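Probable 2-dehydropantoate 2-reductase (Bacillus subtilis, PDB 3EGO) probably catalyses the NADPH-dependent reduction of 2-dehydropantoate (ketopantoate) to (R)-pantoate, a step in pantothenate biosynthesis. Local coordinates at residues 38-42 with 43-47; 81-84 with 85-89; 182-185 with 186-190. All blocks are in the same frame, centred on the assembly; numbering follows the deposited sequence.

In the fold
All three contacts are local, between residues a few positions apart. Contacts 1 and 2 belong to the Rossmann-type part of the chain, with centres about 25 Å apart; both are partly buried and set one apolar face against the fold and polar groups outward. Contact 1 marks the passage from helix 34-43 into strand 45-49, whereas contact 2 lies at the end of helix 80-86, between strands 70-73 and 94-97. Contact 3, buried in helix 174-195, lies in the C-terminal helical part, beyond the chain's centre from the other two. It alone holds predicted substrate-binding asparagines; contacts 1 and 2 each have a serine hydroxyl bonded to a carbonyl one turn back, and contact 1 also brings a carboxylate near a helix end.

Contact 1. Residues 38-42 with 43-47; sequences AAIQS and EGIRL
Glu43 turns its side chain back along the last turn of helix 34-43, against the carbonyl of Ala39. Its CG sits between the backbone N and the carbonyl carbon (chi1 61°), and a sharp bend at chi2 (-99°) swings the carboxylate over the helix end, where OE1 comes 3.6 Å from Ala39 O. The same oxygen lies alongside Ser42, 3.7 Å from its CB. Ala39 O is already engaged, taking the backbone N of Glu43 at 3.0 Å. Ser42 points its hydroxyl the other way, back up the helix, and OG donates to Ala38 O over 2.7 Å. Gly44 N closes the final turn on Ile40 O at 2.9 Å; the positive phi of this glycine (75°) then takes the chain out of the helix and into strand 45-49. On the inner side Ile40 and Ile45 meet through their branches, CG2 of Ile40 lying 4.3 Å from CG1 of Ile45. Both isoleucines also rest on Cys58 of strand 52-61, and Ile45 reaches Ala18 of helix 12-22, so the turn is fastened to the Rossmann-type sheet by its apolar face. The polar balance is less even: Gly44 O is buried without a partner, and the Glu43 carboxylate faces the negative end of the helix dipole, which would probably raise its pKa somewhat.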
# COMPACT_ATOMS: atom_id res chain seq x y z
N ALA A 38 19.98 11.18 -31.72
CA ALA A 38 21.30 11.51 -32.23
C ALA A 38 22.27 10.38 -31.96
O ALA A 38 23.10 10.07 -32.79
CB ALA A 38 21.84 12.82 -31.58
N ALA A 39 22.17 9.79 -30.78
CA ALA A 39 23.12 8.74 -30.40
C ALA A 39 22.94 7.44 -31.19
O ALA A 39 23.92 6.71 -31.42
CB ALA A 39 23.05 8.48 -28.90
N ILE A 40 21.70 7.11 -31.54
CA ILE A 40 21.41 5.91 -32.36
C ILE A 40 21.91 6.14 -33.79
O ILE A 40 22.62 5.30 -34.35
CB ILE A 40 19.89 5.61 -32.42
CG1 ILE A 40 19.41 4.99 -31.08
CG2 ILE A 40 19.57 4.69 -33.62
CD1 ILE A 40 17.85 5.09 -30.83
N GLN A 41 21.54 7.28 -34.35
CA GLN A 41 21.97 7.68 -35.69
C GLN A 41 23.51 7.69 -35.73
O GLN A 41 24.09 7.65 -36.81
CB GLN A 41 21.33 9.03 -36.08
CG GLN A 41 21.29 9.36 -37.59
CD GLN A 41 20.21 8.62 -38.39
OE1 GLN A 41 19.03 9.00 -38.42
NE2 GLN A 41 20.63 7.57 -39.09
N SER A 42 24.15 7.65 -34.55
CA SER A 42 25.61 7.76 -34.37
C SER A 42 26.44 6.48 -34.16
O SER A 42 27.41 6.24 -34.89
CB SER A 42 25.95 8.74 -33.25
OG SER A 42 25.67 10.06 -33.66
N GLU A 43 26.15 5.66 -33.14
CA GLU A 43 26.85 4.39 -33.08
C GLU A 43 25.97 3.17 -33.29
O GLU A 43 26.39 2.05 -33.01
CB GLU A 43 27.72 4.22 -31.82
CG GLU A 43 27.00 4.27 -30.50
CD GLU A 43 27.12 5.62 -29.87
OE1 GLU A 43 27.47 6.58 -30.59
OE2 GLU A 43 26.86 5.73 -28.65
N GLY A 44 24.77 3.39 -33.81
CA GLY A 44 23.83 2.30 -34.08
C GLY A 44 23.19 1.78 -32.81
O GLY A 44 23.27 2.42 -31.75
N ILE A 45 22.56 0.62 -32.92
CA ILE A 45 22.01 -0.06 -31.77
C ILE A 45 22.87 -1.26 -31.43
O ILE A 45 23.25 -2.04 -32.31
CB ILE A 45 20.55 -0.51 -32.05
CG1 ILE A 45 19.63 0.71 -32.03
CG2 ILE A 45 20.07 -1.52 -31.01
CD1 ILE A 45 18.31 0.40 -32.63
N ARG A 46 23.15 -1.45 -30.16
CA ARG A 46 23.89 -2.63 -29.75
C ARG A 46 22.92 -3.57 -29.09
O ARG A 46 22.11 -3.15 -28.28
CB ARG A 46 24.96 -2.26 -28.73
CG ARG A 46 25.94 -1.21 -29.22
CD ARG A 46 26.75 -1.71 -30.41
NE ARG A 46 27.54 -0.65 -31.05
CZ ARG A 46 28.77 -0.30 -30.67
NH1 ARG A 46 29.40 0.67 -31.31
NH2 ARG A 46 29.37 -0.91 -29.65
N LEU A 47 23.02 -4.84 -29.41
CA LEU A 47 22.20 -5.80 -28.70
C LEU A 47 23.12 -6.80 -28.07
O LEU A 47 24.03 -7.32 -28.75
CB LEU A 47 21.24 -6.50 -29.67
CG LEU A 47 20.42 -7.58 -28.95
CD1 LEU A 47 18.91 -7.35 -29.19
CD2 LEU A 47 20.88 -8.90 -29.48

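Contact 2. Residues 81-84 with 85-89; sequences QSVF and SSLER
Leu87 lies over the carbonyl of Val83, one turn earlier, and the two side chains run side by side, pointing the same way. At its root, CB of Leu87 lies between two carbonyl oxygens, 3.5 Å from both Val83 O and Phe84 O. The next atom, CG, comes closer to the backbone, 3.1 Å from Val83 O, because it stands beside its own backbone N and anti to the carbonyl carbon (chi1 -65°). From there CD1 continues the chain in extended form (chi2 -170°) and ends against CG1 of Val83 at 3.8 Å, while CD2, the other branch, lies about as far from Val83 O as CD1 does. Val83 O also takes the backbone N of Leu87 at 2.8 Å, so this oxygen is both hydrogen-bonded and overlaid by the leucine. Helix 80-86 is the crossover of a beta-alpha-beta unit between parallel strands 70-73 and 94-97 in the Rossmann-type sheet. Loop residues cover this apolar side: Val83 touches Val75, and Leu87 touches Ile64 and Trp111. Polar groups occupy another side of the helix. Ser82 O is gripped twice by Ser86: the backbone N approaches to 3.1 Å, and OG donates over 3.3 Å from the opposite face of the carbonyl plane. Ser82's own hydroxyl turns to Gln79 O. Beyond, the extended side chain of Glu88 passes across Phe84 O, with CG at 3.4 Å from that oxygen. The Phe84 ring meets Trp111 edge-to-face and also touches Leu108 of helix 103-109. The chain then leaves through a type I turn, in which Arg89 N bonds to Ser86 O at 3.0 Å.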
# COMPACT_ATOMS: atom_id res chain seq x y z
N GLN A 81 -1.03 9.36 -25.84
CA GLN A 81 -1.83 10.48 -26.35
C GLN A 81 -1.16 11.32 -27.45
O GLN A 81 -1.77 11.57 -28.49
CB GLN A 81 -2.35 11.35 -25.20
CG GLN A 81 -3.60 12.13 -25.57
CD GLN A 81 -4.67 11.24 -26.20
OE1 GLN A 81 -5.29 10.42 -25.52
NE2 GLN A 81 -4.90 11.43 -27.50
N SER A 82 0.08 11.75 -27.25
CA SER A 82 0.83 12.47 -28.30
C SER A 82 1.05 11.64 -29.57
O SER A 82 1.01 12.17 -30.69
CB SER A 82 2.18 12.96 -27.78
OG SER A 82 2.75 12.01 -26.91
N VAL A 83 1.32 10.35 -29.39
CA VAL A 83 1.47 9.43 -30.52
C VAL A 83 0.24 9.45 -31.42
O VAL A 83 0.36 9.61 -32.64
CB VAL A 83 1.73 7.99 -30.03
CG1 VAL A 83 1.84 7.03 -31.21
CG2 VAL A 83 2.99 7.93 -29.20
N PHE A 84 -0.94 9.27 -30.81
CA PHE A 84 -2.21 9.25 -31.54
C PHE A 84 -2.35 10.52 -32.35
O PHE A 84 -2.84 10.48 -33.49
CB PHE A 84 -3.41 9.13 -30.58
CG PHE A 84 -3.66 7.72 -30.09
CD1 PHE A 84 -3.89 6.70 -30.99
CD2 PHE A 84 -3.65 7.43 -28.74
CE1 PHE A 84 -4.10 5.41 -30.56
CE2 PHE A 84 -3.87 6.12 -28.29
CZ PHE A 84 -4.09 5.12 -29.20
N SER A 85 -1.92 11.64 -31.77
CA SER A 85 -2.03 12.96 -32.43
C SER A 85 -1.16 13.05 -33.68
O SER A 85 -1.56 13.64 -34.69
CB SER A 85 -1.70 14.08 -31.45
OG SER A 85 -2.80 14.34 -30.59
N SER A 86 0.04 12.47 -33.61
CA SER A 86 0.86 12.35 -34.80
C SER A 86 0.25 11.38 -35.80
O SER A 86 0.33 11.58 -37.01
CB SER A 86 2.26 11.89 -34.45
OG SER A 86 2.78 12.66 -33.38
N LEU A 87 -0.36 10.32 -35.29
CA LEU A 87 -0.83 9.25 -36.17
C LEU A 87 -1.98 9.73 -37.07
O LEU A 87 -2.39 9.03 -38.00
CB LEU A 87 -1.20 8.00 -35.35
CG LEU A 87 -0.01 7.32 -34.64
CD1 LEU A 87 -0.42 5.97 -34.06
CD2 LEU A 87 1.18 7.16 -35.55
N GLU A 88 -2.48 10.93 -36.79
CA GLU A 88 -3.54 11.52 -37.60
C GLU A 88 -3.02 12.35 -38.77
O GLU A 88 -3.71 12.53 -39.78
CB GLU A 88 -4.48 12.34 -36.72
CG GLU A 88 -5.24 11.50 -35.71
CD GLU A 88 -5.64 12.29 -34.47
OE1 GLU A 88 -5.14 13.42 -34.32
OE2 GLU A 88 -6.45 11.78 -33.65
N ARG A 89 -1.79 12.84 -38.67
CA ARG A 89 -1.23 13.72 -39.69
C ARG A 89 -0.36 13.01 -40.72
O ARG A 89 0.34 13.65 -41.51
CB ARG A 89 -0.46 14.86 -39.02
CG ARG A 89 -1.32 15.70 -38.10
CD ARG A 89 -0.51 16.68 -37.28
NE ARG A 89 -0.94 16.63 -35.89
CZ ARG A 89 -1.95 17.34 -35.40
NH1 ARG A 89 -2.63 18.18 -36.17
NH2 ARG A 89 -2.28 17.21 -34.12

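Contact 3. Residues 182-185 with 186-190; sequences LIVN and ACINP
Asn185 and Asn189 stand one turn apart on helix 174-195, and the CB of Asn185 lies 4.1 Å from ND2 of Asn189. OD1 of Asn185 is held by a hydrogen bond from Lys181 NZ. By similarity Lys181 is the proton donor and both asparagines bind substrate, so the bond probably ties a substrate-binding amide to the proton donor. The backbone oxygen of Asn185 is closely surrounded: Asn189 N donates to it at 2.9 Å, CB of Asn189 lies 3.2 Å away, and Pro190 CD comes within 3.4 Å. Having no N-H to give, Pro190 breaks the bonding ladder and the helix kinks there. This helix belongs to the all-helical C-terminal part of the ketopantoate reductase fold, with helices 206-223, 228-241 and 261-274 around it. Ala186 presses its CB to 3.3 Å from Leu182 O, which also receives Ala186 N at 2.8 Å; the methyl touches Leu268 of helix 261-274. Turned toward helix 228-241, Val184 and Ile188 lie side by side, CG1 of Val184 meeting CD1 of Ile188 at 4.1 Å, and these two pack on Val238 and Cys239 respectively.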
# COMPACT_ATOMS: atom_id res chain seq x y z
N LEU A 182 -3.10 -10.00 -19.75
CA LEU A 182 -3.60 -9.05 -18.74
C LEU A 182 -4.00 -9.74 -17.43
O LEU A 182 -3.64 -9.25 -16.36
CB LEU A 182 -4.76 -8.20 -19.30
CG LEU A 182 -5.11 -7.03 -18.37
CD1 LEU A 182 -4.95 -5.69 -19.04
CD2 LEU A 182 -6.49 -7.19 -17.84
N ILE A 183 -4.70 -10.88 -17.50
CA ILE A 183 -5.14 -11.54 -16.26
C ILE A 183 -3.96 -11.80 -15.38
O ILE A 183 -3.99 -11.55 -14.18
CB ILE A 183 -5.95 -12.85 -16.46
CG1 ILE A 183 -6.50 -13.34 -15.10
CG2 ILE A 183 -5.10 -13.98 -17.05
CD1 ILE A 183 -7.43 -12.32 -14.36
N VAL A 184 -2.88 -12.28 -15.98
CA VAL A 184 -1.65 -12.48 -15.24
C VAL A 184 -1.08 -11.18 -14.60
O VAL A 184 -0.83 -11.14 -13.40
CB VAL A 184 -0.58 -13.13 -16.15
CG1 VAL A 184 0.75 -13.09 -15.49
CG2 VAL A 184 -0.99 -14.58 -16.50
N ASN A 185 -0.87 -10.14 -15.39
CA ASN A 185 -0.27 -8.91 -14.87
C ASN A 185 -1.14 -8.30 -13.76
O ASN A 185 -0.63 -7.84 -12.74
CB ASN A 185 -0.04 -7.89 -15.99
CG ASN A 185 1.00 -8.36 -17.03
OD1 ASN A 185 1.04 -7.84 -18.14
ND2 ASN A 185 1.81 -9.34 -16.67
N ALA A 186 -2.46 -8.32 -13.97
CA ALA A 186 -3.38 -7.68 -13.03
C ALA A 186 -3.37 -8.37 -11.66
O ALA A 186 -3.56 -7.72 -10.65
CB ALA A 186 -4.79 -7.69 -13.63
N CYS A 187 -3.14 -9.68 -11.63
CA CYS A 187 -3.13 -10.41 -10.37
C CYS A 187 -1.83 -10.32 -9.63
O CYS A 187 -1.83 -10.37 -8.39
CB CYS A 187 -3.43 -11.89 -10.58
SG CYS A 187 -5.05 -12.21 -11.12
N ILE A 188 -0.72 -10.25 -10.36
CA ILE A 188 0.58 -10.25 -9.71
C ILE A 188 1.10 -8.86 -9.39
O ILE A 188 1.62 -8.62 -8.30
CB ILE A 188 1.67 -10.96 -10.54
CG1 ILE A 188 1.35 -12.46 -10.72
CG2 ILE A 188 3.04 -10.79 -9.86
CD1 ILE A 188 2.34 -13.19 -11.74
N ASN A 189 0.99 -7.94 -10.34
CA ASN A 189 1.69 -6.63 -10.25
C ASN A 189 1.25 -5.63 -9.15
O ASN A 189 2.09 -5.10 -8.40
CB ASN A 189 1.69 -5.95 -11.62
CG ASN A 189 2.63 -6.65 -12.64
OD1 ASN A 189 3.11 -7.76 -12.40
ND2 ASN A 189 2.89 -6.00 -13.76
N PRO A 190 -0.05 -5.31 -9.10
CA PRO A 190 -0.56 -4.45 -8.04
C PRO A 190 -0.29 -5.03 -6.67
O PRO A 190 0.06 -4.28 -5.77
CB PRO A 190 -2.08 -4.43 -8.30
CG PRO A 190 -2.26 -4.83 -9.75
CD PRO A 190 -1.08 -5.70 -10.08